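Local coordinates for protein YCGM (Escherichia coli, PDB 1NR9) that is of unknown function but belongs to the fumarylacetoacetate hydrolase (FAH) family and holds a magnesium ion beside its mixed beta sheet, at residues A[54-59]-A[129-134]; A[67-72]-A[104-109]; A[74-79]-A[189-194]. All blocks are in the same frame, centred on the assembly; numbering follows the deposited sequence.

In the fold
From the N terminus, the chain first meets contact 1 at 54-59, just where strand 53-55 ends. It then runs through 67-72 and 74-79, both on strand 69-79, which serve contacts 2 and 3. Residues 104-109 lead into helix 107-116 and close the first loop at contact 2. Residues 129-134 close contact 1, so contact 2 is nested inside its loop. Contact 3 closes last, at 189-194, and crosses both others. All three reach the same mixed sheet. Leu132 of contact 1 packs on Ala76 and Val189 of contact 3, Pro131 packs on Leu104 of contact 2, and Glu72 CA packs on Thr194 OG1. Glu72 also binds the magnesium ion through its carboxylate.

Contact 1: residues A[54-59]-A[129-134]; sequences CDLRQP and SCPLSG
Pro131 pairs with Cys54 in a short parallel strand contact, although proline has no N-H to give. The parallel register makes this possible. Both bonds belong to Cys54 and go to the residues flanking the proline. Cys54 N donates weakly to Cys130 O at 3.3 Å. Leu132 N donates to Cys54 O at 2.7 Å. This donor lies nearly along the C=O axis (177°), though its N-H is bent off the oxygen (139°). The nitrogen of Pro131 is not needed on this side.

The ring of Pro131 also fills the apolar side of the contact. Its CB sits 3.9 Å from Cys54 SG and 3.5 Å from Leu56 CD1. Leu56, already in the turn, reaches it at a slant, with CG opposite the backbone N (chi1 -178°), and sends its other methyl, CD2, toward Ser133. Leu102 and Leu104 touch Pro131 as well. Ser133 turns its polar end elsewhere, to Val100 on strand 95-102.

After Asp55 the first segment leaves the sheet in a type I turn, Asp55 to Gln58. Leu56 N still donates to Leu132 O at 3.0 Å, but from well above the carbonyl plane. Asp55 OD1 accepts Arg57 N at 3.0 Å and so forms an Asx turn inside the beta turn. Water 1 donates to Asp55 OD1 and to Leu132 O. The carboxylate of Asp55 also faces Arg57 NH1 in a salt bridge. The oxygen lies well out of the guanidinium plane, so charge alone acts there.

Leu132 O thus receives two donors, one backbone and one water. Asp55 OD1 takes two hydrogen bonds, while OD2 has the charge of Arg57 beside it. The turn is therefore tied to strand 130-137 through water 1 as well as the backbone, while Leu56 and Cys54 pack on Pro131.

Contact 2: residues A[67-72]-A[104-109]; sequences GSVHHE and LTLRDV. With MG (magnesium ion), chain E.
His70 and Thr105 form the tight centre of the contact, a single antiparallel hydrogen-bonded pair. His70 N donates to Thr105 O at 2.8 Å, and Thr105 N returns a longer bond to His70 O at 3.2 Å. Next to this pair, Val69 and Leu106 lie side by side and point the same way, with Val69 CG2 3.6 Å from Leu106 CD2. Leu104 CD1 reaches back to the backbone at His70 and His71. These apolar groups are buried.

The other end is looser and more open to solvent. Ser68 OG donates to Asp108 OD1 at 3.1 Å and meets the carboxylate from above its plane (49° out of it). Gly67 lies beside Asp108; its backbone angles suit only a residue without CB.

The side chains of His70 and Arg107 form a partly exposed side. The aliphatic part of Arg107 lies over one face of the His70 ring, but it is modelled too close and is poorly ordered, so a CH-pi contact is doubtful. The bent Arg107 chain carries NH1 to within 3.6 Å of Glu72 OE1, a long and tentative salt bridge. Lys124 is the stronger partner of that oxygen. The Glu72 chain is extended beyond CG (chi2 -170°), which carries OE2 to the magnesium ion at 2.4 Å. Asp103 and water 2 bind the ion too.

Leu106 stands at the N-cap position of helix 107-116, so the contact joins the start of that helix to strand 69-79. Leu106 also bonds through its backbone to Ala123 of helix 121-124, while strands 149-154 and 157-163 pack on His71.

Contact 3: residues A[74-79]-A[189-194]; sequences ELAVLI and VVLTGT
Strands 74-79 and 189-191 run antiparallel, with axes 4.6 Å apart at the closest and N-to-C directions 156° apart. Val77 and Val190 are the hydrogen-bonded pair. Val77 N donates to Val190 O at 2.9 Å, and Val190 N donates to Val77 O at 2.8 Å. Ala76 with Leu191 and Leu78 with Val189 flank them as non-hydrogen-bonded pairs. Toward Thr192 the pattern opens. Thr192 N still donates to Leu75 O at 3.1 Å, but Leu75 N donates to water 3 instead. The same water donates to Gly193 O and is bonded to Thr192 OG1. Thr192 O turns away to Asn27.

This is the middle of the mixed, curled sheet of the FAH-family domain. Strand 189-191 lies between strand 69-79 and strand 21-24, to which it runs parallel. The two faces of the pairing are both buried. On one, Ala76 CB sits 4.1 Å from Leu191 CD2, and Leu78 packs on Val189. Phe135 and Leu132 pack on this side, and Val21 touches Val189 and Leu191. On the other, Val77 and Val190 pack on helix 171-178, and Ile79 CD1 packs on Val190. Val77 CG2 also meets Thr192 CG2 there.

Glu74 closes the end nearest the metal. CG lies beside the backbone N (chi1 -52°), and the extended chain brings OE1 to the loop at Gly193. Gly193 N donates to Glu74 OE1 at 2.9 Å, from far above the carboxylate plane (64° out of it). The backbone of Gly193 is in a conformation where a CB would press on the preceding carbonyl oxygen. The nearest atom of the Glu74 side chain is about 3 Å from the magnesium ion bound by Glu72 and Asp103. Thr194 CB lies against Glu74 CG, while Thr194 OG1 bonds to Val73 and Gln160.

Contact 1: residues A[54-59]-A[129-134]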
ATOM      1  N   CYS A  54      12.265  -5.370   4.408  1.00 19.58           N
ATOM      2  CA  CYS A  54      13.225  -6.441   4.656  1.00 21.50           C
ATOM      3  C   CYS A  54      14.552  -5.941   5.200  1.00 21.84           C
ATOM      4  O   CYS A  54      14.923  -4.788   5.012  1.00 23.00           O
ATOM      5  CB  CYS A  54      13.464  -7.271   3.398  1.00 24.01           C
ATOM      6  SG  CYS A  54      14.257  -6.387   2.083  1.00 32.76           S
ATOM      7  N   ASP A  55      15.257  -6.827   5.895  1.00 23.97           N
ATOM      8  CA  ASP A  55      16.546  -6.506   6.488  1.00 25.35           C
ATOM      9  C   ASP A  55      17.607  -6.137   5.434  1.00 26.94           C
ATOM     10  O   ASP A  55      17.955  -6.955   4.573  1.00 26.42           O
ATOM     11  CB  ASP A  55      17.031  -7.698   7.300  1.00 25.57           C
ATOM     12  CG  ASP A  55      18.014  -7.302   8.362  1.00 30.38           C
ATOM     13  OD1 ASP A  55      18.769  -6.328   8.136  1.00 33.60           O
ATOM     14  OD2 ASP A  55      18.044  -7.968   9.423  1.00 34.26           O
ATOM     15  N   LEU A  56      18.130  -4.911   5.508  1.00 25.83           N
ATOM     16  CA  LEU A  56      19.143  -4.447   4.556  1.00 24.37           C
ATOM     17  C   LEU A  56      20.498  -5.109   4.772  1.00 26.00           C
ATOM     18  O   LEU A  56      21.369  -5.054   3.903  1.00 23.69           O
ATOM     19  CB  LEU A  56      19.310  -2.925   4.659  1.00 20.99           C
ATOM     20  CG  LEU A  56      20.307  -2.251   3.702  1.00 20.24           C
ATOM     21  CD1 LEU A  56      19.997  -2.618   2.255  1.00 18.25           C
ATOM     22  CD2 LEU A  56      20.239  -0.737   3.885  1.00 17.48           C
ATOM     23  N   ARG A  57      20.665  -5.741   5.932  1.00 26.98           N
ATOM     24  CA  ARG A  57      21.923  -6.386   6.273  1.00 28.66           C
ATOM     25  C   ARG A  57      22.086  -7.765   5.662  1.00 28.93           C
ATOM     26  O   ARG A  57      23.202  -8.271   5.563  1.00 31.95           O
ATOM     27  CB  ARG A  57      22.071  -6.477   7.793  1.00 30.02           C
ATOM     28  CG  ARG A  57      22.249  -5.137   8.493  1.00 32.60           C
ATOM     29  CD  ARG A  57      21.327  -5.061   9.693  1.00 37.66           C
ATOM     30  NE  ARG A  57      21.585  -6.155  10.621  1.00 41.00           N
ATOM     31  CZ  ARG A  57      20.671  -6.718  11.405  1.00 41.36           C
ATOM     32  NH1 ARG A  57      19.410  -6.305  11.391  1.00 39.53           N
ATOM     33  NH2 ARG A  57      21.022  -7.707  12.208  1.00 43.61           N
ATOM     34  N   GLN A  58      20.985  -8.375   5.252  1.00 26.97           N
ATOM     35  CA  GLN A  58      21.040  -9.704   4.663  1.00 28.08           C
ATOM     36  C   GLN A  58      21.020  -9.616   3.141  1.00 28.95           C
ATOM     37  O   GLN A  58      20.655  -8.576   2.571  1.00 31.19           O
ATOM     38  CB  GLN A  58      19.864 -10.551   5.158  1.00 28.25           C
ATOM     39  CG  GLN A  58      19.802 -10.698   6.670  1.00 41.90           C
ATOM     40  CD  GLN A  58      21.151 -11.064   7.289  1.00 53.09           C
ATOM     41  OE1 GLN A  58      21.775 -12.062   6.914  1.00 57.72           O
ATOM     42  NE2 GLN A  58      21.603 -10.255   8.245  1.00 59.47           N
ATOM     43  N   PRO A  59      21.431 -10.696   2.455  1.00 25.98           N
ATOM     44  CA  PRO A  59      21.425 -10.659   0.992  1.00 26.63           C
ATOM     45  C   PRO A  59      20.110 -10.078   0.495  1.00 27.76           C
ATOM     46  O   PRO A  59      19.081 -10.243   1.143  1.00 28.21           O
ATOM     47  CB  PRO A  59      21.598 -12.127   0.614  1.00 23.79           C
ATOM     48  CG  PRO A  59      22.546 -12.615   1.685  1.00 23.40           C
ATOM     49  CD  PRO A  59      21.994 -11.966   2.954  1.00 23.53           C
ATOM     50  N   SER A 129      10.840  -4.768  -1.643  1.00 24.23           N
ATOM     51  CA  SER A 129      11.192  -3.657  -2.519  1.00 23.40           C
ATOM     52  C   SER A 129      11.622  -2.501  -1.637  1.00 23.19           C
ATOM     53  O   SER A 129      11.688  -1.355  -2.092  1.00 21.17           O
ATOM     54  CB  SER A 129       9.988  -3.227  -3.343  1.00 20.25           C
ATOM     55  OG  SER A 129       8.993  -2.688  -2.491  1.00 22.47           O
ATOM     56  N   CYS A 130      11.896  -2.818  -0.372  1.00 23.03           N
ATOM     57  CA  CYS A 130      12.304  -1.819   0.603  1.00 22.23           C
ATOM     58  C   CYS A 130      13.262  -2.361   1.667  1.00 20.19           C
ATOM     59  O   CYS A 130      12.888  -2.528   2.828  1.00 21.04           O
ATOM     60  CB  CYS A 130      11.070  -1.232   1.282  1.00 21.31           C
ATOM     61  SG  CYS A 130      11.390   0.267   2.228  1.00 31.48           S
ATOM     62  N   PRO A 131      14.509  -2.673   1.275  1.00 18.58           N
ATOM     63  CA  PRO A 131      15.459  -3.182   2.267  1.00 17.35           C
ATOM     64  C   PRO A 131      15.604  -2.007   3.208  1.00 18.49           C
ATOM     65  O   PRO A 131      15.529  -0.861   2.774  1.00 21.87           O
ATOM     66  CB  PRO A 131      16.726  -3.413   1.452  1.00 17.40           C
ATOM     67  CG  PRO A 131      16.213  -3.629   0.057  1.00 17.73           C
ATOM     68  CD  PRO A 131      15.118  -2.613  -0.062  1.00 16.51           C
ATOM     69  N   LEU A 132      15.831  -2.249   4.481  1.00 19.65           N
ATOM     70  CA  LEU A 132      15.908  -1.131   5.396  1.00 18.42           C
ATOM     71  C   LEU A 132      16.928  -1.422   6.481  1.00 21.22           C
ATOM     72  O   LEU A 132      17.048  -2.562   6.933  1.00 21.88           O
ATOM     73  CB  LEU A 132      14.519  -0.930   5.993  1.00 17.06           C
ATOM     74  CG  LEU A 132      14.098   0.290   6.802  1.00 16.86           C
ATOM     75  CD1 LEU A 132      14.243   1.556   5.937  1.00 18.83           C
ATOM     76  CD2 LEU A 132      12.643   0.102   7.248  1.00 11.22           C
ATOM     77  N   SER A 133      17.673  -0.398   6.886  1.00 22.64           N
ATOM     78  CA  SER A 133      18.680  -0.551   7.929  1.00 22.62           C
ATOM     79  C   SER A 133      18.007  -0.446   9.289  1.00 23.85           C
ATOM     80  O   SER A 133      16.780  -0.309   9.377  1.00 21.47           O
ATOM     81  CB  SER A 133      19.749   0.541   7.806  1.00 25.25           C
ATOM     82  OG  SER A 133      19.237   1.822   8.147  1.00 24.81           O
ATOM     83  N   GLY A 134      18.810  -0.538  10.348  1.00 25.02           N
ATOM     84  CA  GLY A 134      18.275  -0.410  11.688  1.00 23.80           C
ATOM     85  C   GLY A 134      18.044   1.076  11.884  1.00 25.62           C
ATOM     86  O   GLY A 134      18.438   1.867  11.030  1.00 25.97           O
TER
HETATM   87  O   HOH W   1      18.256  -3.814   9.056  1.00 30.62           O

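Contact 2: residues A[67-72]-A[104-109]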
ATOM      1  N   GLY A  67      12.234  -7.055 -15.676  1.00 38.49           N
ATOM      2  CA  GLY A  67      13.003  -5.936 -16.187  1.00 34.92           C
ATOM      3  C   GLY A  67      13.993  -5.455 -15.156  1.00 33.08           C
ATOM      4  O   GLY A  67      14.072  -6.019 -14.065  1.00 34.21           O
ATOM      5  N   SER A  68      14.736  -4.402 -15.480  1.00 29.74           N
ATOM      6  CA  SER A  68      15.746  -3.883 -14.558  1.00 28.74           C
ATOM      7  C   SER A  68      15.170  -3.441 -13.217  1.00 26.22           C
ATOM      8  O   SER A  68      14.009  -3.041 -13.115  1.00 25.42           O
ATOM      9  CB  SER A  68      16.502  -2.707 -15.184  1.00 30.95           C
ATOM     10  OG  SER A  68      15.671  -1.563 -15.246  1.00 32.16           O
ATOM     11  N   VAL A  69      16.017  -3.503 -12.198  1.00 24.06           N
ATOM     12  CA  VAL A  69      15.653  -3.136 -10.840  1.00 21.53           C
ATOM     13  C   VAL A  69      16.600  -2.026 -10.411  1.00 23.35           C
ATOM     14  O   VAL A  69      17.808  -2.238 -10.375  1.00 22.56           O
ATOM     15  CB  VAL A  69      15.824  -4.364  -9.897  1.00 16.51           C
ATOM     16  CG1 VAL A  69      15.427  -4.014  -8.473  1.00 13.25           C
ATOM     17  CG2 VAL A  69      14.978  -5.518 -10.417  1.00 16.69           C
ATOM     18  N   HIS A  70      16.063  -0.848 -10.093  1.00 24.51           N
ATOM     19  CA  HIS A  70      16.907   0.268  -9.672  1.00 26.55           C
ATOM     20  C   HIS A  70      17.006   0.467  -8.170  1.00 28.86           C
ATOM     21  O   HIS A  70      16.148   0.017  -7.411  1.00 28.91           O
ATOM     22  CB  HIS A  70      16.444   1.566 -10.314  1.00 26.64           C
ATOM     23  CG  HIS A  70      16.795   1.672 -11.762  1.00 28.92           C
ATOM     24  ND1 HIS A  70      16.740   2.864 -12.456  1.00 28.97           N
ATOM     25  CD2 HIS A  70      17.174   0.730 -12.658  1.00 28.77           C
ATOM     26  CE1 HIS A  70      17.069   2.650 -13.717  1.00 28.01           C
ATOM     27  NE2 HIS A  70      17.336   1.364 -13.866  1.00 31.55           N
ATOM     28  N   HIS A  71      18.074   1.138  -7.749  1.00 31.77           N
ATOM     29  CA  HIS A  71      18.297   1.410  -6.338  1.00 36.29           C
ATOM     30  C   HIS A  71      18.120   2.904  -6.085  1.00 35.40           C
ATOM     31  O   HIS A  71      18.470   3.735  -6.925  1.00 36.34           O
ATOM     32  CB  HIS A  71      19.712   0.989  -5.920  1.00 40.92           C
ATOM     33  CG  HIS A  71      20.794   1.627  -6.733  1.00 52.26           C
ATOM     34  ND1 HIS A  71      21.441   0.971  -7.760  1.00 56.34           N
ATOM     35  CD2 HIS A  71      21.300   2.884  -6.715  1.00 55.71           C
ATOM     36  CE1 HIS A  71      22.295   1.795  -8.339  1.00 59.01           C
ATOM     37  NE2 HIS A  71      22.229   2.963  -7.725  1.00 58.42           N
ATOM     38  N   GLU A  72      17.550   3.238  -4.934  1.00 32.16           N
ATOM     39  CA  GLU A  72      17.360   4.622  -4.553  1.00 31.97           C
ATOM     40  C   GLU A  72      17.693   4.686  -3.077  1.00 29.20           C
ATOM     41  O   GLU A  72      16.895   4.252  -2.251  1.00 32.27           O
ATOM     42  CB  GLU A  72      15.904   5.067  -4.742  1.00 35.98           C
ATOM     43  CG  GLU A  72      15.400   5.174  -6.176  1.00 42.40           C
ATOM     44  CD  GLU A  72      14.026   5.846  -6.258  1.00 46.56           C
ATOM     45  OE1 GLU A  72      13.478   5.970  -7.379  1.00 47.34           O
ATOM     46  OE2 GLU A  72      13.499   6.254  -5.196  1.00 48.40           O
ATOM     47  N   LEU A 104      13.711   0.376  -3.727  1.00 24.75           N
ATOM     48  CA  LEU A 104      13.883  -0.513  -4.855  1.00 24.07           C
ATOM     49  C   LEU A 104      12.696  -0.352  -5.787  1.00 24.93           C
ATOM     50  O   LEU A 104      11.550  -0.399  -5.339  1.00 27.15           O
ATOM     51  CB  LEU A 104      13.959  -1.949  -4.357  1.00 24.03           C
ATOM     52  CG  LEU A 104      15.344  -2.582  -4.333  1.00 22.52           C
ATOM     53  CD1 LEU A 104      16.411  -1.545  -4.027  1.00 21.27           C
ATOM     54  CD2 LEU A 104      15.338  -3.706  -3.300  1.00 23.21           C
ATOM     55  N   THR A 105      12.965  -0.165  -7.076  1.00 25.35           N
ATOM     56  CA  THR A 105      11.894   0.018  -8.038  1.00 25.31           C
ATOM     57  C   THR A 105      12.125  -0.664  -9.380  1.00 25.83           C
ATOM     58  O   THR A 105      13.256  -0.757  -9.854  1.00 27.28           O
ATOM     59  CB  THR A 105      11.616   1.532  -8.270  1.00 25.03           C
ATOM     60  OG1 THR A 105      11.298   1.759  -9.649  1.00 26.09           O
ATOM     61  CG2 THR A 105      12.814   2.373  -7.880  1.00 23.44           C
ATOM     62  N   LEU A 106      11.041  -1.162  -9.972  1.00 25.31           N
ATOM     63  CA  LEU A 106      11.089  -1.815 -11.280  1.00 27.43           C
ATOM     64  C   LEU A 106      10.845  -0.750 -12.370  1.00 30.86           C
ATOM     65  O   LEU A 106       9.702  -0.568 -12.818  1.00 28.17           O
ATOM     66  CB  LEU A 106      10.007  -2.898 -11.362  1.00 23.89           C
ATOM     67  CG  LEU A 106      10.205  -4.150 -10.495  1.00 21.81           C
ATOM     68  CD1 LEU A 106       9.005  -5.076 -10.637  1.00 15.98           C
ATOM     69  CD2 LEU A 106      11.480  -4.878 -10.929  1.00 19.87           C
ATOM     70  N   ARG A 107      11.918  -0.068 -12.796  1.00 35.32           N
ATOM     71  CA  ARG A 107      11.822   1.008 -13.788  1.00 41.58           C
ATOM     72  C   ARG A 107      11.078   0.676 -15.062  1.00 39.59           C
ATOM     73  O   ARG A 107      10.185   1.413 -15.467  1.00 43.97           O
ATOM     74  CB  ARG A 107      13.204   1.546 -14.161  1.00 47.56           C
ATOM     75  CG  ARG A 107      14.033   2.022 -12.990  1.00 65.09           C
ATOM     76  CD  ARG A 107      13.339   3.038 -12.084  1.00 79.02           C
ATOM     77  NE  ARG A 107      13.143   4.352 -12.690  1.00 87.18           N
ATOM     78  CZ  ARG A 107      12.681   5.408 -12.025  1.00 92.43           C
ATOM     79  NH1 ARG A 107      12.374   5.302 -10.737  1.00 92.76           N
ATOM     80  NH2 ARG A 107      12.512   6.570 -12.648  1.00 94.61           N
ATOM     81  N   ASP A 108      11.446  -0.416 -15.713  1.00 37.09           N
ATOM     82  CA  ASP A 108      10.766  -0.802 -16.946  1.00 35.73           C
ATOM     83  C   ASP A 108       9.246  -0.806 -16.727  1.00 32.86           C
ATOM     84  O   ASP A 108       8.493  -0.154 -17.456  1.00 29.48           O
ATOM     85  CB  ASP A 108      11.252  -2.185 -17.388  1.00 40.36           C
ATOM     86  CG  ASP A 108      12.693  -2.166 -17.876  1.00 41.39           C
ATOM     87  OD1 ASP A 108      13.452  -1.288 -17.417  1.00 41.48           O
ATOM     88  OD2 ASP A 108      13.068  -3.027 -18.707  1.00 43.61           O
ATOM     89  N   VAL A 109       8.815  -1.531 -15.700  1.00 29.58           N
ATOM     90  CA  VAL A 109       7.406  -1.637 -15.350  1.00 26.06           C
ATOM     91  C   VAL A 109       6.766  -0.294 -15.032  1.00 28.15           C
ATOM     92  O   VAL A 109       5.616  -0.041 -15.407  1.00 26.82           O
ATOM     93  CB  VAL A 109       7.214  -2.528 -14.126  1.00 24.84           C
ATOM     94  CG1 VAL A 109       5.750  -2.520 -13.716  1.00 22.95           C
ATOM     95  CG2 VAL A 109       7.714  -3.941 -14.421  1.00 18.86           C
TER
HETATM   96 MG    MG E 301      11.437   7.449  -5.021  0.95 23.22          MG
HETATM   97  O   HOH W   2      11.161   7.242  -2.511  1.00 23.11           O

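Contact 3: residues A[74-79]-A[189-194]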
ATOM      1  N   GLU A  74      17.778   6.304   0.389  1.00 17.38           N
ATOM      2  CA  GLU A  74      16.924   7.343   0.941  1.00 17.83           C
ATOM      3  C   GLU A  74      16.973   7.352   2.471  1.00 20.67           C
ATOM      4  O   GLU A  74      17.284   6.335   3.110  1.00 20.11           O
ATOM      5  CB  GLU A  74      15.460   7.134   0.480  1.00 18.21           C
ATOM      6  CG  GLU A  74      15.242   6.973  -1.056  1.00 16.86           C
ATOM      7  CD  GLU A  74      13.775   7.120  -1.491  1.00 15.53           C
ATOM      8  OE1 GLU A  74      12.933   7.498  -0.644  1.00 16.64           O
ATOM      9  OE2 GLU A  74      13.456   6.873  -2.685  1.00 14.60           O
ATOM     10  N   LEU A  75      16.682   8.514   3.049  1.00 20.81           N
ATOM     11  CA  LEU A  75      16.635   8.669   4.496  1.00 19.36           C
ATOM     12  C   LEU A  75      15.271   8.147   4.983  1.00 20.10           C
ATOM     13  O   LEU A  75      14.214   8.575   4.497  1.00 17.17           O
ATOM     14  CB  LEU A  75      16.775  10.141   4.890  1.00 17.69           C
ATOM     15  CG  LEU A  75      16.662  10.329   6.408  1.00 17.65           C
ATOM     16  CD1 LEU A  75      17.843   9.640   7.094  1.00 18.18           C
ATOM     17  CD2 LEU A  75      16.629  11.801   6.756  1.00 18.01           C
ATOM     18  N   ALA A  76      15.307   7.237   5.951  1.00 20.25           N
ATOM     19  CA  ALA A  76      14.101   6.630   6.498  1.00 18.92           C
ATOM     20  C   ALA A  76      13.777   7.172   7.869  1.00 20.32           C
ATOM     21  O   ALA A  76      14.611   7.133   8.780  1.00 20.77           O
ATOM     22  CB  ALA A  76      14.266   5.122   6.575  1.00 18.60           C
ATOM     23  N   VAL A  77      12.552   7.665   8.016  1.00 20.42           N
ATOM     24  CA  VAL A  77      12.094   8.214   9.284  1.00 17.22           C
ATOM     25  C   VAL A  77      11.082   7.228   9.855  1.00 18.97           C
ATOM     26  O   VAL A  77      10.138   6.821   9.164  1.00 15.96           O
ATOM     27  CB  VAL A  77      11.420   9.598   9.081  1.00 16.22           C
ATOM     28  CG1 VAL A  77      11.070  10.222  10.429  1.00 16.73           C
ATOM     29  CG2 VAL A  77      12.338  10.517   8.293  1.00 14.82           C
ATOM     30  N   LEU A  78      11.302   6.830  11.107  1.00 19.65           N
ATOM     31  CA  LEU A  78      10.430   5.887  11.804  1.00 19.87           C
ATOM     32  C   LEU A  78       9.436   6.627  12.701  1.00 22.06           C
ATOM     33  O   LEU A  78       9.844   7.254  13.675  1.00 22.37           O
ATOM     34  CB  LEU A  78      11.275   4.951  12.664  1.00 17.24           C
ATOM     35  CG  LEU A  78      10.464   4.050  13.606  1.00 20.28           C
ATOM     36  CD1 LEU A  78       9.631   3.081  12.767  1.00 18.81           C
ATOM     37  CD2 LEU A  78      11.392   3.289  14.548  1.00 13.58           C
ATOM     38  N   ILE A  79       8.142   6.553  12.382  1.00 23.02           N
ATOM     39  CA  ILE A  79       7.125   7.234  13.186  1.00 23.55           C
ATOM     40  C   ILE A  79       6.864   6.536  14.539  1.00 26.98           C
ATOM     41  O   ILE A  79       6.649   5.325  14.597  1.00 27.11           O
ATOM     42  CB  ILE A  79       5.791   7.360  12.420  1.00 21.50           C
ATOM     43  CG1 ILE A  79       5.856   8.481  11.372  1.00 20.09           C
ATOM     44  CG2 ILE A  79       4.692   7.744  13.389  1.00 22.86           C
ATOM     45  CD1 ILE A  79       6.899   8.317  10.331  1.00 15.61           C
ATOM     46  N   VAL A 189       6.983   3.631   8.523  1.00 18.79           N
ATOM     47  CA  VAL A 189       8.228   4.224   8.088  1.00 17.68           C
ATOM     48  C   VAL A 189       7.941   5.195   6.956  1.00 19.95           C
ATOM     49  O   VAL A 189       6.977   5.022   6.214  1.00 20.67           O
ATOM     50  CB  VAL A 189       9.202   3.131   7.606  1.00 17.71           C
ATOM     51  CG1 VAL A 189      10.446   3.758   6.972  1.00 14.25           C
ATOM     52  CG2 VAL A 189       9.593   2.240   8.795  1.00 15.31           C
ATOM     53  N   VAL A 190       8.781   6.217   6.834  1.00 20.42           N
ATOM     54  CA  VAL A 190       8.641   7.227   5.787  1.00 20.61           C
ATOM     55  C   VAL A 190       9.940   7.405   4.974  1.00 20.58           C
ATOM     56  O   VAL A 190      10.986   7.744   5.536  1.00 18.48           O
ATOM     57  CB  VAL A 190       8.279   8.592   6.403  1.00 21.70           C
ATOM     58  CG1 VAL A 190       8.230   9.658   5.320  1.00 20.42           C
ATOM     59  CG2 VAL A 190       6.956   8.495   7.128  1.00 22.49           C
ATOM     60  N   LEU A 191       9.875   7.170   3.664  1.00 19.84           N
ATOM     61  CA  LEU A 191      11.052   7.346   2.806  1.00 19.23           C
ATOM     62  C   LEU A 191      11.012   8.772   2.286  1.00 18.67           C
ATOM     63  O   LEU A 191      10.009   9.203   1.732  1.00 19.32           O
ATOM     64  CB  LEU A 191      11.045   6.368   1.623  1.00 17.70           C
ATOM     65  CG  LEU A 191      11.155   4.881   1.957  1.00 18.29           C
ATOM     66  CD1 LEU A 191      11.595   4.119   0.689  1.00 19.44           C
ATOM     67  CD2 LEU A 191      12.147   4.677   3.096  1.00 12.69           C
ATOM     68  N   THR A 192      12.108   9.501   2.440  1.00 17.07           N
ATOM     69  CA  THR A 192      12.122  10.892   2.025  1.00 17.88           C
ATOM     70  C   THR A 192      12.708  11.266   0.666  1.00 17.83           C
ATOM     71  O   THR A 192      13.112  12.406   0.478  1.00 19.10           O
ATOM     72  CB  THR A 192      12.819  11.739   3.090  1.00 17.96           C
ATOM     73  OG1 THR A 192      14.190  11.327   3.203  1.00 20.15           O
ATOM     74  CG2 THR A 192      12.142  11.550   4.431  1.00 15.26           C
ATOM     75  N   GLY A 193      12.760  10.339  -0.283  1.00 18.51           N
ATOM     76  CA  GLY A 193      13.295  10.690  -1.590  1.00 19.35           C
ATOM     77  C   GLY A 193      14.726  10.260  -1.787  1.00 20.63           C
ATOM     78  O   GLY A 193      15.392   9.858  -0.835  1.00 22.38           O
ATOM     79  N   THR A 194      15.221  10.346  -3.013  1.00 21.80           N
ATOM     80  CA  THR A 194      16.592   9.928  -3.271  1.00 23.92           C
ATOM     81  C   THR A 194      17.373  10.973  -4.038  1.00 26.21           C
ATOM     82  O   THR A 194      16.805  11.749  -4.804  1.00 26.68           O
ATOM     83  CB  THR A 194      16.645   8.612  -4.090  1.00 23.61           C
ATOM     84  OG1 THR A 194      17.978   8.086  -4.074  1.00 21.60           O
ATOM     85  CG2 THR A 194      16.244   8.868  -5.534  1.00 23.56           C
TER
HETATM   86  O   HOH W   3      16.223  10.958   1.616  1.00 24.99           O